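Local atomic coordinates of thymocyte nuclear protein 1 (Leishmania major, PDB entry 2AR1), a protein that is of uncharacterised function but carries an EVE domain of the PUA clan, which suggests that it may bind modified nucleic acid bases. Residues Ala51-Met56 with Asn110-Val115. Numbering follows the deposited sequence.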
loop_
_atom_site.group_PDB
_atom_site.type_symbol
_atom_site.label_atom_id
_atom_site.label_comp_id
_atom_site.label_asym_id
_atom_site.label_seq_id
_atom_site.Cartn_x
_atom_site.Cartn_y
_atom_site.Cartn_z
ATOM N N ALA A 51 -1.259 10.971 -8.308
ATOM C CA ALA A 51 0.057 10.856 -7.668
ATOM C C ALA A 51 0.264 9.447 -7.190
ATOM O O ALA A 51 1.325 8.864 -7.454
ATOM C CB ALA A 51 0.187 11.836 -6.493
ATOM N N ALA A 52 -0.743 8.851 -6.536
ATOM C CA ALA A 52 -0.623 7.453 -6.093
ATOM C C ALA A 52 -0.467 6.475 -7.263
ATOM O O ALA A 52 0.294 5.470 -7.215
ATOM C CB ALA A 52 -1.812 7.118 -5.310
ATOM N N ARG A 53 -1.266 6.702 -8.289
ATOM C CA ARG A 53 -1.164 5.958 -9.529
ATOM C C ARG A 53 0.275 5.985 -10.102
ATOM O O ARG A 53 0.804 4.978 -10.610
ATOM C CB ARG A 53 -2.165 6.522 -10.547
ATOM C CG ARG A 53 -2.101 5.761 -11.892
ATOM C CD ARG A 53 -2.495 6.491 -13.073
ATOM N NE ARG A 53 -1.426 7.356 -13.525
ATOM C CZ ARG A 53 -1.307 7.861 -14.751
ATOM N NH1 ARG A 53 -2.178 7.597 -15.712
ATOM N NH2 ARG A 53 -0.310 8.671 -15.003
ATOM N N ASN A 54 0.869 7.188 -10.094
ATOM C CA ASN A 54 2.216 7.375 -10.608
ATOM C C ASN A 54 3.253 6.659 -9.744
ATOM O O ASN A 54 4.202 6.046 -10.284
ATOM C CB ASN A 54 2.476 8.870 -10.727
ATOM C CG ASN A 54 1.872 9.430 -11.979
ATOM O OD1 ASN A 54 1.440 8.652 -12.824
ATOM N ND2 ASN A 54 1.837 10.760 -12.132
ATOM N N ASN A 55 3.062 6.693 -8.429
ATOM C CA ASN A 55 3.857 5.841 -7.494
ATOM C C ASN A 55 3.755 4.333 -7.861
ATOM O O ASN A 55 4.786 3.631 -8.038
ATOM C CB ASN A 55 3.559 6.151 -6.038
ATOM C CG ASN A 55 4.158 7.478 -5.571
ATOM O OD1 ASN A 55 5.081 8.023 -6.268
ATOM N ND2 ASN A 55 3.588 8.082 -4.516
ATOM N N MET A 56 2.558 3.856 -8.191
ATOM C CA MET A 56 2.453 2.471 -8.648
ATOM C C MET A 56 3.175 2.187 -9.954
ATOM O O MET A 56 3.759 1.141 -10.083
ATOM C CB MET A 56 1.008 1.998 -8.731
ATOM C CG MET A 56 0.415 1.733 -7.379
ATOM S SD MET A 56 -1.075 0.718 -7.475
ATOM C CE MET A 56 -2.151 1.997 -8.099
ATOM N N ASN A 110 -7.639 4.248 -20.468
ATOM C CA ASN A 110 -7.845 4.035 -19.032
ATOM C C ASN A 110 -6.662 4.641 -18.273
ATOM O O ASN A 110 -5.560 4.127 -18.352
ATOM C CB ASN A 110 -7.955 2.550 -18.742
ATOM C CG ASN A 110 -8.318 2.275 -17.322
ATOM O OD1 ASN A 110 -8.324 3.189 -16.489
ATOM N ND2 ASN A 110 -8.628 0.989 -17.019
ATOM N N PRO A 111 -6.877 5.748 -17.540
ATOM C CA PRO A 111 -5.727 6.345 -16.909
ATOM C C PRO A 111 -5.237 5.554 -15.697
ATOM O O PRO A 111 -4.093 5.691 -15.283
ATOM C CB PRO A 111 -6.229 7.714 -16.501
ATOM C CG PRO A 111 -7.707 7.646 -16.472
ATOM C CD PRO A 111 -8.133 6.449 -17.244
ATOM N N TRP A 112 -6.108 4.695 -15.167
ATOM C CA TRP A 112 -5.828 4.024 -13.904
ATOM C C TRP A 112 -4.996 2.761 -14.120
ATOM O O TRP A 112 -5.221 1.966 -15.067
ATOM C CB TRP A 112 -7.127 3.788 -13.130
ATOM C CG TRP A 112 -7.868 5.053 -12.926
ATOM C CD1 TRP A 112 -9.067 5.361 -13.438
ATOM C CD2 TRP A 112 -7.415 6.216 -12.209
ATOM N NE1 TRP A 112 -9.427 6.656 -13.068
ATOM C CE2 TRP A 112 -8.452 7.172 -12.269
ATOM C CE3 TRP A 112 -6.287 6.500 -11.436
ATOM C CZ2 TRP A 112 -8.375 8.444 -11.631
ATOM C CZ3 TRP A 112 -6.196 7.768 -10.825
ATOM C CH2 TRP A 112 -7.244 8.717 -10.927
ATOM N N LYS A 113 -3.996 2.614 -13.259
ATOM C CA LYS A 113 -3.014 1.528 -13.353
ATOM C C LYS A 113 -2.856 0.858 -12.004
ATOM O O LYS A 113 -3.119 1.484 -10.946
ATOM C CB LYS A 113 -1.652 2.057 -13.818
ATOM C CG LYS A 113 -1.702 2.859 -15.039
ATOM C CD LYS A 113 -2.119 2.068 -16.245
ATOM C CE LYS A 113 -1.948 2.963 -17.448
ATOM N NZ LYS A 113 -3.095 2.917 -18.404
ATOM N N MET A 114 -2.438 -0.413 -12.005
ATOM C CA MET A 114 -2.244 -1.083 -10.742
ATOM C C MET A 114 -1.203 -2.185 -10.877
ATOM O O MET A 114 -1.066 -2.806 -11.922
ATOM C CB MET A 114 -3.539 -1.693 -10.265
ATOM C CG MET A 114 -4.059 -2.786 -11.112
ATOM S SD MET A 114 -5.727 -3.287 -10.769
ATOM C CE MET A 114 -5.980 -4.603 -11.957
ATOM N N VAL A 115 -0.506 -2.399 -9.765
ATOM C CA VAL A 115 0.380 -3.550 -9.584
ATOM C C VAL A 115 -0.350 -4.708 -8.935
ATOM O O VAL A 115 -1.509 -4.575 -8.527
ATOM C CB VAL A 115 1.642 -3.215 -8.775
ATOM C CG1 VAL A 115 2.425 -2.055 -9.448
ATOM C CG2 VAL A 115 1.285 -2.747 -7.362
#
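Arg53 and Met56, one turn apart on helix 50-58, face the start of strand 113-128, their CA atoms lying nearest those of Lys113 and Met114 respectively. The axes of helix 51-56 and strand 113-115 come within 7.7 Å at an angle of 46°, and the CA atoms of Arg53 and Lys113 stand 6.1 Å apart. An anti chi1 (-180°) extends the Arg53 side chain off the helix, and a bend at chi3 (79°) sets its guanidinium beside Pro111 O and Asn54. Its NH1 donates to Pro111 O, near the guanidinium plane, in a nearly straight hydrogen bond of 2.7 Å, to be read with caution because the modelled oxygen also crowds the Arg53 side chain. Arg53 NE and NH2 grip a single atom of the next residue, Asn54 OD1; NH2, at 2.8 Å from OD1, lies on a lone pair, whereas NE sits above the carbonyl plane. This paired grip should limit rotation of the guanidinium. In the EVE domain, of the PUA clan, this contact sets a short helix against the entry to a long strand of the mixed sheet. An Asx turn shapes that entry: Trp112 N donates to Asn110 OD1. The Trp112 indole lies obliquely to Arg53 CD and bonds through NE1 to Asp102. Lys113 NZ turns back to Asn110 O at 2.7 Å and forms a salt bridge with Asp89. Farther along, Met56 SD lies over the strand backbone, 3.9 Å from Met114 CA, while Val115 CG1 approaches Met56 O at 3.5 Å and Val151 touches the Met56 side chain from strand 151-154.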